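Local coordinates for protein decapping nuclease RAI1 (Scheffersomyces stipitis, PDB 5BTO) that hydrolyses NAD caps from the 5' ends of RNAs with the help of a divalent metal cation, and binds RAT1 directly, stabilising it and stimulating its exoribonuclease activity, at residues Asn271-Leu276 and Lys318-Thr323; Glu312-Ile317 and Ile331-Ala336; Phe32-Asp37 and Glu81-Asp86. All blocks are in the same frame, centred on the assembly; numbering follows the deposited sequence.

Contact 1. Residues Asn271-Leu276 and Lys318-Thr323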
# COMPACT_ATOMS: atom_id res chain seq x y z
N ASN A 271 8.18 12.98 24.01
CA ASN A 271 8.19 11.64 24.60
C ASN A 271 6.78 11.28 25.02
O ASN A 271 6.30 10.17 24.77
CB ASN A 271 9.11 11.56 25.82
CG ASN A 271 10.59 11.66 25.46
OD1 ASN A 271 10.98 11.40 24.33
ND2 ASN A 271 11.41 12.01 26.45
N PHE A 272 6.09 12.23 25.65
CA PHE A 272 4.77 11.95 26.17
C PHE A 272 3.79 11.64 25.04
O PHE A 272 2.96 10.72 25.15
CB PHE A 272 4.25 13.13 27.00
CG PHE A 272 2.88 12.91 27.58
CD1 PHE A 272 2.56 11.71 28.19
CD2 PHE A 272 1.93 13.90 27.52
CE1 PHE A 272 1.29 11.50 28.72
CE2 PHE A 272 0.66 13.71 28.06
CZ PHE A 272 0.34 12.51 28.66
N GLU A 273 3.88 12.39 23.95
CA GLU A 273 2.92 12.21 22.87
C GLU A 273 2.96 10.80 22.30
O GLU A 273 1.91 10.23 21.99
CB GLU A 273 3.11 13.23 21.75
CG GLU A 273 1.99 13.16 20.73
CD GLU A 273 2.27 14.00 19.51
OE1 GLU A 273 3.09 13.56 18.67
OE2 GLU A 273 1.66 15.08 19.39
N LYS A 274 4.16 10.25 22.15
CA LYS A 274 4.31 8.87 21.67
C LYS A 274 3.58 7.90 22.60
O LYS A 274 2.91 6.98 22.14
CB LYS A 274 5.79 8.47 21.57
CG LYS A 274 6.58 9.24 20.54
CD LYS A 274 8.04 8.81 20.54
CE LYS A 274 8.16 7.28 20.52
NZ LYS A 274 7.40 6.67 19.40
N LYS A 275 3.73 8.12 23.90
CA LYS A 275 3.12 7.24 24.90
C LYS A 275 1.61 7.42 24.90
O LYS A 275 0.86 6.45 24.99
CB LYS A 275 3.68 7.53 26.30
CG LYS A 275 5.16 7.21 26.48
CD LYS A 275 5.63 7.56 27.90
CE LYS A 275 7.13 7.42 28.05
NZ LYS A 275 7.56 7.77 29.43
N LEU A 276 1.18 8.67 24.82
CA LEU A 276 -0.24 8.99 24.87
C LEU A 276 -0.96 8.39 23.66
O LEU A 276 -2.08 7.88 23.79
CB LEU A 276 -0.45 10.51 24.94
CG LEU A 276 -1.88 11.02 25.15
CD1 LEU A 276 -2.44 10.56 26.50
CD2 LEU A 276 -1.92 12.54 25.07
N LYS A 318 -3.82 16.14 17.76
CA LYS A 318 -3.94 16.97 16.56
C LYS A 318 -3.56 18.42 16.84
O LYS A 318 -2.89 19.06 16.02
CB LYS A 318 -5.36 16.90 15.99
CG LYS A 318 -5.54 17.67 14.69
CD LYS A 318 -6.94 17.47 14.14
CE LYS A 318 -7.11 18.14 12.78
NZ LYS A 318 -6.38 17.41 11.69
N ASN A 319 -4.00 18.94 17.98
CA ASN A 319 -3.76 20.33 18.34
C ASN A 319 -2.39 20.64 18.96
O ASN A 319 -2.11 21.80 19.31
CB ASN A 319 -4.86 20.83 19.27
CG ASN A 319 -6.16 21.05 18.54
OD1 ASN A 319 -6.17 21.22 17.32
ND2 ASN A 319 -7.26 21.05 19.28
N ASN A 320 -1.56 19.62 19.09
CA ASN A 320 -0.18 19.81 19.55
C ASN A 320 0.75 20.27 18.42
O ASN A 320 1.03 19.51 17.50
CB ASN A 320 0.37 18.50 20.15
CG ASN A 320 1.81 18.62 20.59
OD1 ASN A 320 2.33 19.72 20.76
ND2 ASN A 320 2.47 17.48 20.78
N ALA A 321 1.24 21.50 18.50
CA ALA A 321 2.14 22.05 17.48
C ALA A 321 3.39 21.19 17.23
O ALA A 321 3.78 20.96 16.08
CB ALA A 321 2.54 23.47 17.83
N LEU A 322 4.01 20.73 18.32
CA LEU A 322 5.18 19.85 18.25
C LEU A 322 4.78 18.54 17.59
O LEU A 322 3.64 18.13 17.71
CB LEU A 322 5.70 19.57 19.66
CG LEU A 322 5.88 20.84 20.48
CD1 LEU A 322 6.32 20.50 21.90
CD2 LEU A 322 6.90 21.74 19.80
N THR A 323 5.73 17.86 16.94
CA THR A 323 5.36 16.81 15.99
C THR A 323 6.08 15.45 16.06
O THR A 323 7.28 15.38 16.36
CB THR A 323 5.48 17.35 14.54
OG1 THR A 323 4.74 18.58 14.43
CG2 THR A 323 4.95 16.35 13.54
O HOH W 1 1.67 16.53 17.28

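Contact 2. Residues Glu312-Ile317 and Ile331-Ala336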
# COMPACT_ATOMS: atom_id res chain seq x y z
N GLU A 312 -11.14 12.08 23.84
CA GLU A 312 -10.61 13.43 23.67
C GLU A 312 -9.13 13.42 23.26
O GLU A 312 -8.58 14.45 22.89
CB GLU A 312 -10.82 14.30 24.91
CG GLU A 312 -9.83 14.06 26.05
CD GLU A 312 -10.21 14.83 27.33
OE1 GLU A 312 -10.64 16.00 27.22
OE2 GLU A 312 -10.07 14.26 28.43
N ILE A 313 -8.49 12.25 23.31
CA ILE A 313 -7.06 12.20 23.04
C ILE A 313 -6.68 12.53 21.58
O ILE A 313 -5.72 13.26 21.35
CB ILE A 313 -6.42 10.85 23.48
CG1 ILE A 313 -6.48 10.71 25.01
CG2 ILE A 313 -4.96 10.78 23.00
CD1 ILE A 313 -6.04 9.35 25.53
N PRO A 314 -7.44 12.01 20.61
CA PRO A 314 -7.04 12.32 19.22
C PRO A 314 -6.96 13.82 18.93
O PRO A 314 -6.05 14.25 18.23
CB PRO A 314 -8.14 11.64 18.38
CG PRO A 314 -8.54 10.47 19.23
CD PRO A 314 -8.53 11.01 20.66
N LEU A 315 -7.88 14.60 19.50
CA LEU A 315 -7.87 16.04 19.26
C LEU A 315 -6.73 16.73 20.02
O LEU A 315 -6.11 17.68 19.51
CB LEU A 315 -9.22 16.66 19.62
CG LEU A 315 -9.36 18.16 19.35
CD1 LEU A 315 -9.13 18.49 17.87
CD2 LEU A 315 -10.73 18.63 19.81
N LEU A 316 -6.43 16.26 21.23
CA LEU A 316 -5.25 16.77 21.93
C LEU A 316 -3.98 16.59 21.09
O LEU A 316 -3.16 17.50 20.98
CB LEU A 316 -5.06 16.08 23.28
CG LEU A 316 -5.98 16.50 24.41
CD1 LEU A 316 -5.67 15.68 25.65
CD2 LEU A 316 -5.80 17.99 24.69
N ILE A 317 -3.83 15.42 20.50
CA ILE A 317 -2.67 15.15 19.66
C ILE A 317 -2.67 16.04 18.40
O ILE A 317 -1.65 16.64 18.04
CB ILE A 317 -2.61 13.65 19.29
CG1 ILE A 317 -2.23 12.83 20.54
CG2 ILE A 317 -1.60 13.39 18.18
CD1 ILE A 317 -2.29 11.34 20.32
N ILE A 331 1.43 12.44 14.13
CA ILE A 331 0.48 11.38 14.48
C ILE A 331 -0.93 11.84 14.16
O ILE A 331 -1.32 12.96 14.47
CB ILE A 331 0.58 10.99 15.98
CG1 ILE A 331 1.90 10.27 16.25
CG2 ILE A 331 -0.60 10.12 16.39
CD1 ILE A 331 2.25 10.08 17.72
N ASN A 332 -1.70 10.95 13.53
CA ASN A 332 -3.09 11.21 13.18
C ASN A 332 -3.85 9.93 13.49
O ASN A 332 -3.60 8.90 12.87
CB ASN A 332 -3.20 11.57 11.70
CG ASN A 332 -4.63 11.88 11.26
OD1 ASN A 332 -5.58 11.20 11.66
ND2 ASN A 332 -4.80 12.91 10.43
N CYS A 333 -4.75 9.99 14.46
CA CYS A 333 -5.43 8.77 14.91
C CYS A 333 -6.36 8.20 13.86
O CYS A 333 -6.54 6.98 13.78
CB CYS A 333 -6.20 9.03 16.21
SG CYS A 333 -5.10 9.44 17.60
N THR A 334 -6.96 9.06 13.04
CA THR A 334 -7.84 8.59 11.97
C THR A 334 -7.07 7.80 10.92
O THR A 334 -7.52 6.75 10.46
CB THR A 334 -8.56 9.77 11.29
OG1 THR A 334 -9.35 10.46 12.27
CG2 THR A 334 -9.48 9.27 10.19
N THR A 335 -5.90 8.31 10.55
CA THR A 335 -5.05 7.62 9.59
C THR A 335 -4.63 6.25 10.13
O THR A 335 -4.63 5.24 9.41
CB THR A 335 -3.79 8.46 9.26
OG1 THR A 335 -4.20 9.75 8.80
CG2 THR A 335 -2.97 7.79 8.19
N ALA A 336 -4.25 6.23 11.41
CA ALA A 336 -3.86 4.99 12.07
C ALA A 336 -4.98 3.97 11.95
O ALA A 336 -4.75 2.80 11.60
CB ALA A 336 -3.50 5.25 13.54
O HOH W 2 -5.32 12.69 15.89

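Contact 3. Residues Phe32-Asp37 and Glu81-Asp86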
# COMPACT_ATOMS: atom_id res chain seq x y z
N PHE A 32 -10.52 -13.30 32.85
CA PHE A 32 -9.73 -14.22 33.65
C PHE A 32 -8.60 -13.44 34.32
O PHE A 32 -8.43 -12.26 34.05
CB PHE A 32 -9.24 -15.44 32.83
CG PHE A 32 -8.27 -15.11 31.71
CD1 PHE A 32 -8.74 -14.68 30.47
CD2 PHE A 32 -6.91 -15.30 31.87
CE1 PHE A 32 -7.85 -14.42 29.43
CE2 PHE A 32 -6.01 -15.04 30.83
CZ PHE A 32 -6.48 -14.61 29.61
N ALA A 33 -7.87 -14.09 35.22
CA ALA A 33 -6.82 -13.38 35.93
C ALA A 33 -5.60 -14.25 36.18
O ALA A 33 -5.67 -15.47 36.10
CB ALA A 33 -7.36 -12.82 37.26
N ARG A 34 -4.47 -13.61 36.45
CA ARG A 34 -3.31 -14.30 36.96
C ARG A 34 -3.11 -13.80 38.39
O ARG A 34 -3.13 -12.59 38.63
CB ARG A 34 -2.08 -14.01 36.10
CG ARG A 34 -0.83 -14.81 36.47
CD ARG A 34 0.29 -14.60 35.45
NE ARG A 34 0.90 -13.28 35.58
CZ ARG A 34 1.69 -12.73 34.66
NH1 ARG A 34 1.97 -13.38 33.54
NH2 ARG A 34 2.20 -11.52 34.87
N ASP A 35 -2.97 -14.71 39.35
CA ASP A 35 -2.87 -14.30 40.75
C ASP A 35 -1.44 -14.00 41.17
O ASP A 35 -0.51 -14.06 40.36
CB ASP A 35 -3.56 -15.29 41.70
CG ASP A 35 -2.87 -16.64 41.78
OD1 ASP A 35 -1.68 -16.74 41.41
OD2 ASP A 35 -3.52 -17.61 42.23
N ILE A 36 -1.28 -13.67 42.45
CA ILE A 36 0.01 -13.28 43.00
C ILE A 36 1.03 -14.41 42.89
O ILE A 36 2.23 -14.16 42.79
CB ILE A 36 -0.13 -12.86 44.48
CG1 ILE A 36 1.21 -12.34 45.01
CG2 ILE A 36 -0.63 -14.02 45.32
CD1 ILE A 36 1.72 -11.12 44.29
N ASP A 37 0.55 -15.65 42.92
CA ASP A 37 1.42 -16.81 42.80
C ASP A 37 1.66 -17.20 41.34
O ASP A 37 2.38 -18.15 41.06
CB ASP A 37 0.84 -18.00 43.58
CG ASP A 37 0.95 -17.80 45.09
OD1 ASP A 37 1.95 -17.21 45.54
OD2 ASP A 37 0.03 -18.25 45.81
N GLU A 81 10.47 -14.28 30.60
CA GLU A 81 10.24 -15.47 29.79
C GLU A 81 9.08 -16.30 30.33
O GLU A 81 8.73 -17.35 29.79
CB GLU A 81 11.51 -16.31 29.69
CG GLU A 81 12.23 -16.52 31.00
CD GLU A 81 13.72 -16.73 30.81
OE1 GLU A 81 14.20 -16.51 29.68
OE2 GLU A 81 14.40 -17.11 31.78
N LYS A 82 8.49 -15.82 31.42
CA LYS A 82 7.28 -16.42 31.98
C LYS A 82 6.13 -15.43 31.82
O LYS A 82 5.08 -15.58 32.44
CB LYS A 82 7.49 -16.77 33.45
CG LYS A 82 8.83 -17.44 33.74
CD LYS A 82 8.87 -18.06 35.13
CE LYS A 82 10.18 -18.80 35.36
NZ LYS A 82 10.10 -19.78 36.48
N ASN A 83 6.34 -14.42 30.98
CA ASN A 83 5.38 -13.33 30.86
C ASN A 83 5.04 -12.98 29.41
O ASN A 83 4.52 -11.90 29.13
CB ASN A 83 5.91 -12.10 31.60
CG ASN A 83 4.82 -11.09 31.90
OD1 ASN A 83 3.66 -11.45 32.08
ND2 ASN A 83 5.20 -9.82 31.96
N MET A 84 5.35 -13.89 28.49
CA MET A 84 4.97 -13.71 27.10
C MET A 84 3.49 -14.01 26.90
O MET A 84 2.93 -14.89 27.56
CB MET A 84 5.83 -14.59 26.18
CG MET A 84 7.26 -14.10 26.03
SD MET A 84 8.32 -15.18 25.05
CE MET A 84 8.30 -16.67 26.04
N SER A 85 2.84 -13.25 26.01
CA SER A 85 1.43 -13.45 25.71
C SER A 85 1.16 -14.91 25.39
O SER A 85 1.85 -15.51 24.56
CB SER A 85 1.00 -12.57 24.53
OG SER A 85 0.58 -11.29 24.97
N ASP A 86 0.15 -15.46 26.04
CA ASP A 86 -0.09 -16.89 26.05
C ASP A 86 -1.47 -17.24 25.51
O ASP A 86 -2.49 -16.98 26.16
CB ASP A 86 0.07 -17.40 27.48
CG ASP A 86 -0.13 -18.89 27.61
OD1 ASP A 86 -0.05 -19.60 26.58
OD2 ASP A 86 -0.36 -19.35 28.75

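Contact 1. Residues Asn271-Leu276 and Lys318-Thr323
E273 and T323 are the residues whose backbones come closest, CA to CA 8.6 Å, where a turn of helix faces an irregular loop. The helix, 266-286, belongs to the PD-(D/E)XK nuclease fold of the family; the loop runs from the end of helix 313-318 towards helix 333-350. With this spacing the backbones do not meet, and side chains make the link. E273 sends its chain out with CG anti to the backbone N (chi1 -172°) and extended beyond, which carries the carboxylate across to the loop. N320 comes from the opposite direction, and its amide ND2 donates a hydrogen bond to E273 OE2 at 2.9 Å, with an N-H...acceptor angle of 147°. The amide and carboxylate planes are steeply inclined to each other, and ND2 meets OE2 from above the carboxylate, 56° out of its plane. The other end of the same amide turns back on its own loop: N320 OD1 accepts from L322 N at 3.1 Å, a weak bond that closes an Asx turn. The amide thus ties the loop's own bend to the helix. Water 1 forms a second route, lying 2.6 Å from E273 OE2 and 2.6 Å from L322 O, so that OE2 is engaged by both the amide and the water. I317 and I331 touch the E273 side chain, so the acid has apolar neighbours as well as its polar partners. Farther along the loop, T323 OG1 donates to A321 O at 3.1 Å.

Contact 2. Residues Glu312-Ile317 and Ile331-Ala336
P314 and C333 bring the two backbones to a CA-CA distance of 5.8 Å, where helix 313-318 packs beside the start of helix 333-350, two consecutive helices of the PD-(D/E)XK nuclease fold joined by a long loop. I317, one turn on from P314, spans the interface. From its CB, which points toward the other segment, the chain divides into two arms. The CG2 methyl is anti to the backbone N and rests 3.7 Å from I331 O, and it also touches the CG2 methyl of I331 at 3.9 Å. The CG1 arm is anti to the carbonyl carbon (chi1 -71°) and runs on extended to CD1, which reaches C333 SG at 4.3 Å. I317 thus fits one methyl against the residue before the N-cap and the other against the first residue of the helix. The two isoleucine side chains cross obliquely, so methyl meets methyl without the chains lying alongside one another. The thiol of C333 lies against the proline: SG is 3.8 Å from P314 CB and touches P314 CA as well, while W280 of helix 266-286 is in contact with both residues. No direct hydrogen bond joins the segments, but water 2 bridges them, donating to P314 O and accepting from C333 N at 3.1 Å, an N-H of the first helical turn. The next two amides of that turn are served by N332, the N-cap: T334 N makes a weak bond to its OD1, and T335 N donates to N332 OD1 at 3.1 Å with an N-H...acceptor angle of 163°, coming from above the carbonyl plane.

Contact 3. Residues Phe32-Asp37 and Glu81-Asp86
R34 leaves its strand with CG anti to the backbone N (chi1 -174°) and bends at chi3 (73°), which presents the end of its guanidinium to N83, whose own CG is likewise anti to the backbone N. Both terminal nitrogens grip a single atom: N83 OD1 accepts from R34 NH1 at 3.0 Å and from R34 NH2 at 3.1 Å. The oxygen lies in the guanidinium plane, yet the two groups are turned 52° apart, and both donors reach OD1 from the same face of the amide. The bonds pin the loop before helix 87-101 to strand 27-34, near one border of the ten-stranded mixed sheet. R34 is held from a second direction too, since its NE donates to the carbonyl of Y214 and its NH2 weakly to that of N213, in the approach to strand 216-225. A leucine in place of R34 has no N-H to offer N83 OD1 or the Y214 carbonyl, and the N83 amide would probably be set free to turn. Farther along the loop, D86 caps helix 87-101 by accepting from K88 N through OD1, while its O receives the hydroxyl of the substrate-binding Y114.

Contacts 1 and 2 form one continuous patch, their centres 9 Å apart and their segments alternating along the chain. They meet directly: E273 OE1 lies 3.7 Å from I331 CD1, and L276 CG lies 3.8 Å from I313 CG2, so helix 266-286 packs against both partners of contact 2. Contact 3 closes earlier in the chain and sits on the opposite side of its centre, about 32 Å from either of the others between centres. Of the three it lies closest to substrate-binding residues: the R34 side chain is about 7 Å from that of E235 and about 9 Å from that of Y114. In contact 2, the C333 side chain is about 12 Å from that of substrate-binding Q282, whereas contact 1 lies away from these sites.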